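Local coordinates for protein LYND (Lyngbya aestuarii, PDB 4V1T) that probably acts as an ATP-dependent YcaO cyclodehydratase that converts residues of a precursor peptide into heterocycles, using ATP and magnesium, at residues A260-H272 / G279-I291. Residues are numbered along the deposited sequence; the frame is centred on the assembly and turned at random.
Sequences AATEIAKWIVKYH and GTVFFPTLDGKII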
loop_
_atom_site.group_PDB
_atom_site.type_symbol
_atom_site.label_atom_id
_atom_site.label_comp_id
_atom_site.label_asym_id
_atom_site.label_seq_id
_atom_site.Cartn_x
_atom_site.Cartn_y
_atom_site.Cartn_z
ATOM N N ALA B 260 -14.060 1.477 -22.773
ATOM C CA ALA B 260 -13.697 2.757 -23.367
ATOM C C ALA B 260 -14.939 3.625 -23.594
ATOM O O ALA B 260 -14.908 4.839 -23.378
ATOM C CB ALA B 260 -12.959 2.544 -24.668
ATOM N N ALA B 261 -16.026 3.002 -24.037
ATOM C CA ALA B 261 -17.268 3.735 -24.278
ATOM C C ALA B 261 -17.756 4.449 -23.006
ATOM O O ALA B 261 -18.142 5.618 -23.046
ATOM C CB ALA B 261 -18.344 2.795 -24.803
ATOM N N THR B 262 -17.715 3.739 -21.885
ATOM C CA THR B 262 -18.120 4.290 -20.599
ATOM C C THR B 262 -17.272 5.498 -20.213
ATOM O O THR B 262 -17.794 6.524 -19.775
ATOM C CB THR B 262 -18.008 3.220 -19.495
ATOM O OG1 THR B 262 -18.873 2.128 -19.812
ATOM C CG2 THR B 262 -18.397 3.788 -18.138
ATOM N N GLU B 263 -15.957 5.377 -20.374
ATOM C CA GLU B 263 -15.049 6.453 -19.987
ATOM C C GLU B 263 -15.137 7.634 -20.955
ATOM O O GLU B 263 -14.894 8.789 -20.575
ATOM C CB GLU B 263 -13.616 5.939 -19.894
ATOM C CG GLU B 263 -13.392 4.939 -18.775
ATOM C CD GLU B 263 -13.678 5.507 -17.394
ATOM O OE1 GLU B 263 -13.390 6.699 -17.157
ATOM O OE2 GLU B 263 -14.183 4.754 -16.537
ATOM N N ILE B 264 -15.488 7.343 -22.197
ATOM C CA ILE B 264 -15.728 8.389 -23.171
ATOM C C ILE B 264 -16.957 9.194 -22.740
ATOM O O ILE B 264 -16.934 10.413 -22.737
ATOM C CB ILE B 264 -15.923 7.810 -24.582
ATOM C CG1 ILE B 264 -14.569 7.378 -25.153
ATOM C CG2 ILE B 264 -16.540 8.854 -25.520
ATOM C CD1 ILE B 264 -14.669 6.411 -26.325
ATOM N N ALA B 265 -18.019 8.483 -22.381
ATOM C CA ALA B 265 -19.256 9.108 -21.917
ATOM C C ALA B 265 -19.012 9.945 -20.670
ATOM O O ALA B 265 -19.477 11.073 -20.570
ATOM C CB ALA B 265 -20.311 8.054 -21.645
ATOM N N LYS B 266 -18.265 9.391 -19.728
ATOM C CA LYS B 266 -17.980 10.081 -18.497
ATOM C C LYS B 266 -17.164 11.333 -18.748
ATOM O O LYS B 266 -17.346 12.340 -18.065
ATOM C CB LYS B 266 -17.249 9.164 -17.517
ATOM C CG LYS B 266 -18.154 8.158 -16.821
ATOM C CD LYS B 266 -17.567 7.682 -15.508
ATOM C CE LYS B 266 -16.524 6.618 -15.724
ATOM N NZ LYS B 266 -15.515 6.599 -14.641
ATOM N N TRP B 267 -16.267 11.282 -19.726
ATOM C CA TRP B 267 -15.483 12.465 -20.066
ATOM C C TRP B 267 -16.329 13.581 -20.675
ATOM O O TRP B 267 -16.221 14.738 -20.266
ATOM C CB TRP B 267 -14.335 12.139 -21.030
ATOM C CG TRP B 267 -13.687 13.385 -21.492
ATOM C CD1 TRP B 267 -13.834 13.979 -22.709
ATOM C CD2 TRP B 267 -12.842 14.245 -20.725
ATOM N NE1 TRP B 267 -13.118 15.146 -22.755
ATOM C CE2 TRP B 267 -12.494 15.330 -21.551
ATOM C CE3 TRP B 267 -12.331 14.193 -19.425
ATOM C CZ2 TRP B 267 -11.659 16.353 -21.124
ATOM C CZ3 TRP B 267 -11.507 15.219 -18.995
ATOM C CH2 TRP B 267 -11.182 16.285 -19.843
ATOM N N ILE B 268 -17.156 13.239 -21.657
ATOM C CA ILE B 268 -17.939 14.256 -22.366
ATOM C C ILE B 268 -18.950 14.897 -21.425
ATOM O O ILE B 268 -19.227 16.104 -21.534
ATOM C CB ILE B 268 -18.667 13.696 -23.616
ATOM C CG1 ILE B 268 -19.585 12.532 -23.242
ATOM C CG2 ILE B 268 -17.647 13.256 -24.655
ATOM C CD1 ILE B 268 -20.445 12.027 -24.379
ATOM N N VAL B 269 -19.494 14.110 -20.491
ATOM C CA VAL B 269 -20.463 14.647 -19.531
ATOM C C VAL B 269 -19.759 15.617 -18.599
ATOM O O VAL B 269 -20.215 16.749 -18.374
ATOM C CB VAL B 269 -21.141 13.533 -18.728
ATOM C CG1 VAL B 269 -21.884 14.089 -17.510
ATOM C CG2 VAL B 269 -22.085 12.756 -19.619
ATOM N N LYS B 270 -18.631 15.169 -18.066
ATOM C CA LYS B 270 -17.780 16.010 -17.244
ATOM C C LYS B 270 -17.396 17.303 -17.970
ATOM O O LYS B 270 -17.435 18.399 -17.403
ATOM C CB LYS B 270 -16.535 15.226 -16.834
ATOM C CG LYS B 270 -15.475 16.025 -16.092
ATOM C CD LYS B 270 -14.771 15.146 -15.075
ATOM C CE LYS B 270 -13.554 15.798 -14.480
ATOM N NZ LYS B 270 -12.772 14.824 -13.672
ATOM N N TYR B 271 -17.041 17.166 -19.236
ATOM C CA TYR B 271 -16.603 18.301 -20.033
ATOM C C TYR B 271 -17.739 19.296 -20.245
ATOM O O TYR B 271 -17.524 20.503 -20.204
ATOM C CB TYR B 271 -16.093 17.818 -21.381
ATOM C CG TYR B 271 -15.870 18.926 -22.380
ATOM C CD1 TYR B 271 -14.853 19.854 -22.200
ATOM C CD2 TYR B 271 -16.677 19.045 -23.499
ATOM C CE1 TYR B 271 -14.637 20.867 -23.122
ATOM C CE2 TYR B 271 -16.465 20.049 -24.423
ATOM C CZ TYR B 271 -15.440 20.953 -24.231
ATOM O OH TYR B 271 -15.229 21.960 -25.140
ATOM N N HIS B 272 -18.946 18.776 -20.479
ATOM C CA HIS B 272 -20.112 19.607 -20.693
ATOM C C HIS B 272 -20.405 20.455 -19.457
ATOM O O HIS B 272 -20.664 21.639 -19.574
ATOM C CB HIS B 272 -21.320 18.741 -21.035
ATOM C CG HIS B 272 -22.593 19.510 -21.184
ATOM N ND1 HIS B 272 -22.880 20.262 -22.303
ATOM C CD2 HIS B 272 -23.660 19.639 -20.362
ATOM C CE1 HIS B 272 -24.064 20.827 -22.163
ATOM N NE2 HIS B 272 -24.560 20.465 -20.994
ATOM N N GLY B 279 -15.193 23.288 -12.298
ATOM C CA GLY B 279 -14.847 22.730 -10.994
ATOM C C GLY B 279 -16.002 22.236 -10.141
ATOM O O GLY B 279 -15.818 21.948 -8.959
ATOM N N THR B 280 -17.191 22.130 -10.725
ATOM C CA THR B 280 -18.351 21.630 -9.995
ATOM C C THR B 280 -18.486 20.108 -10.124
ATOM O O THR B 280 -19.288 19.491 -9.433
ATOM C CB THR B 280 -19.648 22.303 -10.478
ATOM O OG1 THR B 280 -19.798 22.104 -11.885
ATOM C CG2 THR B 280 -19.613 23.796 -10.204
ATOM N N VAL B 281 -17.698 19.508 -11.013
ATOM C CA VAL B 281 -17.720 18.061 -11.224
ATOM C C VAL B 281 -16.492 17.431 -10.571
ATOM O O VAL B 281 -15.388 17.947 -10.698
ATOM C CB VAL B 281 -17.748 17.711 -12.718
ATOM C CG1 VAL B 281 -16.466 18.165 -13.382
ATOM C CG2 VAL B 281 -17.942 16.209 -12.919
ATOM N N PHE B 282 -16.694 16.314 -9.880
ATOM C CA PHE B 282 -15.650 15.727 -9.050
ATOM C C PHE B 282 -15.102 14.413 -9.587
ATOM O O PHE B 282 -13.896 14.166 -9.520
ATOM C CB PHE B 282 -16.186 15.500 -7.636
ATOM C CG PHE B 282 -16.555 16.768 -6.918
ATOM C CD1 PHE B 282 -15.583 17.531 -6.284
ATOM C CD2 PHE B 282 -17.870 17.209 -6.891
ATOM C CE1 PHE B 282 -15.918 18.704 -5.623
ATOM C CE2 PHE B 282 -18.213 18.382 -6.233
ATOM C CZ PHE B 282 -17.235 19.131 -5.599
ATOM N N PHE B 283 -15.984 13.575 -10.121
ATOM C CA PHE B 283 -15.651 12.185 -10.361
ATOM C C PHE B 283 -14.452 12.036 -11.307
ATOM O O PHE B 283 -14.275 12.841 -12.223
ATOM C CB PHE B 283 -16.877 11.427 -10.900
ATOM C CG PHE B 283 -17.367 11.904 -12.252
ATOM C CD1 PHE B 283 -16.781 11.451 -13.426
ATOM C CD2 PHE B 283 -18.439 12.769 -12.346
ATOM C CE1 PHE B 283 -17.239 11.870 -14.660
ATOM C CE2 PHE B 283 -18.904 13.197 -13.579
ATOM C CZ PHE B 283 -18.299 12.753 -14.740
ATOM N N PRO B 284 -13.636 10.998 -11.089
ATOM C CA PRO B 284 -12.434 10.832 -11.912
ATOM C C PRO B 284 -12.727 10.449 -13.358
ATOM O O PRO B 284 -13.671 9.716 -13.631
ATOM C CB PRO B 284 -11.669 9.715 -11.190
ATOM C CG PRO B 284 -12.714 8.948 -10.479
ATOM C CD PRO B 284 -13.757 9.943 -10.066
ATOM N N THR B 285 -11.908 10.966 -14.269
ATOM C CA THR B 285 -11.941 10.585 -15.668
ATOM C C THR B 285 -10.501 10.281 -16.103
ATOM O O THR B 285 -9.582 10.358 -15.298
ATOM C CB THR B 285 -12.572 11.682 -16.539
ATOM O OG1 THR B 285 -12.057 12.955 -16.152
ATOM C CG2 THR B 285 -14.068 11.701 -16.366
ATOM N N LEU B 286 -10.305 9.942 -17.368
ATOM C CA LEU B 286 -8.997 9.476 -17.838
ATOM C C LEU B 286 -8.012 10.599 -18.178
ATOM O O LEU B 286 -6.956 10.347 -18.751
ATOM C CB LEU B 286 -9.191 8.587 -19.056
ATOM C CG LEU B 286 -9.989 7.305 -18.823
ATOM C CD1 LEU B 286 -10.217 6.597 -20.149
ATOM C CD2 LEU B 286 -9.267 6.391 -17.856
ATOM N N ASP B 287 -8.351 11.839 -17.839
ATOM C CA ASP B 287 -7.447 12.961 -18.108
ATOM C C ASP B 287 -6.166 12.826 -17.288
ATOM O O ASP B 287 -6.199 12.794 -16.063
ATOM C CB ASP B 287 -8.125 14.304 -17.824
ATOM C CG ASP B 287 -8.734 14.374 -16.425
ATOM O OD1 ASP B 287 -9.325 13.371 -15.971
ATOM O OD2 ASP B 287 -8.603 15.425 -15.778
ATOM N N GLY B 288 -5.037 12.737 -17.982
ATOM C CA GLY B 288 -3.736 12.584 -17.328
ATOM C C GLY B 288 -3.535 11.248 -16.631
ATOM O O GLY B 288 -2.722 11.132 -15.712
ATOM N N LYS B 289 -4.282 10.237 -17.070
ATOM C CA LYS B 289 -4.267 8.917 -16.444
ATOM C C LYS B 289 -4.297 7.836 -17.499
ATOM O O LYS B 289 -5.020 7.950 -18.480
ATOM C CB LYS B 289 -5.486 8.724 -15.538
ATOM C CG LYS B 289 -5.191 8.700 -14.053
ATOM C CD LYS B 289 -6.303 7.997 -13.282
ATOM C CE LYS B 289 -7.630 8.745 -13.362
ATOM N NZ LYS B 289 -8.790 7.860 -13.039
ATOM N N ILE B 290 -3.529 6.775 -17.279
ATOM C CA ILE B 290 -3.641 5.578 -18.102
ATOM C C ILE B 290 -4.063 4.405 -17.223
ATOM O O ILE B 290 -3.538 4.200 -16.130
ATOM C CB ILE B 290 -2.330 5.248 -18.810
ATOM C CG1 ILE B 290 -1.946 6.401 -19.739
ATOM C CG2 ILE B 290 -2.476 3.959 -19.615
ATOM C CD1 ILE B 290 -0.565 6.276 -20.333
ATOM N N ILE B 291 -5.015 3.634 -17.720
ATOM C CA ILE B 291 -5.465 2.423 -17.051
ATOM C C ILE B 291 -5.005 1.217 -17.842
ATOM O O ILE B 291 -5.248 1.140 -19.042
ATOM C CB ILE B 291 -6.998 2.367 -16.961
ATOM C CG1 ILE B 291 -7.514 3.575 -16.189
ATOM C CG2 ILE B 291 -7.465 1.048 -16.345
ATOM C CD1 ILE B 291 -7.157 3.587 -14.720
HETATM O O HOH W 1 -13.133 9.137 -18.531
HETATM O O HOH W 2 -12.582 7.181 -14.531
HETATM O O HOH W 3 -10.092 13.055 -13.382
#
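The loop 279-288 runs back along helix 250-275, with Trp267 and Thr285 6.0 Å apart between their CA atoms. This is a helix-loop-strand connection: the chain leaves the helix, returns beside it and enters strand 289-294 of the mixed seven-stranded sheet through a type II turn, Leu286 to Lys289. Lys270 carries the centre of the contact. Its CG stands anti to the backbone N (chi1 174°), and the chain reaches out between Val281 and Thr285. CG touches Val281 CG1 at 3.6 Å, while CD lies over one face of the Phe283 ring, offset toward its rim. The ammonium NZ then bonds to Phe283 O at 2.9 Å, with a C=O...N angle of 154°. It also bonds to Thr285 OG1, which it meets tip to tip. Thr285 OG1 in turn donates to Asp287 OD1 from above the carboxylate plane. The nearby carboxylate probably helps to stabilise the lysine charge.

The Phe283 ring turns an edge to Lys266 O, which lies near the ring plane, 3.4 Å from Phe283 CE1. Thr285 OG1 sits at the edge of the Trp267 ring, and Asp287 CB packs against Trp267 CZ3 at 3.7 Å. At the other end, Leu286 CD1 meets Glu263 CB at 3.5 Å, the two side chains crossing at about a right angle. Leu298 of the second subunit packs on both. Lys266 NZ forms a salt bridge with Glu263 and also bonds to Ser296 O of that subunit, so this end of the contact lies at the dimer interface. Water 2 links Glu263 OE1 and Lys266 NZ to Pro284 O. Water 1 donates to Glu263 O and Glu263 OE1 and accepts from Leu286 N.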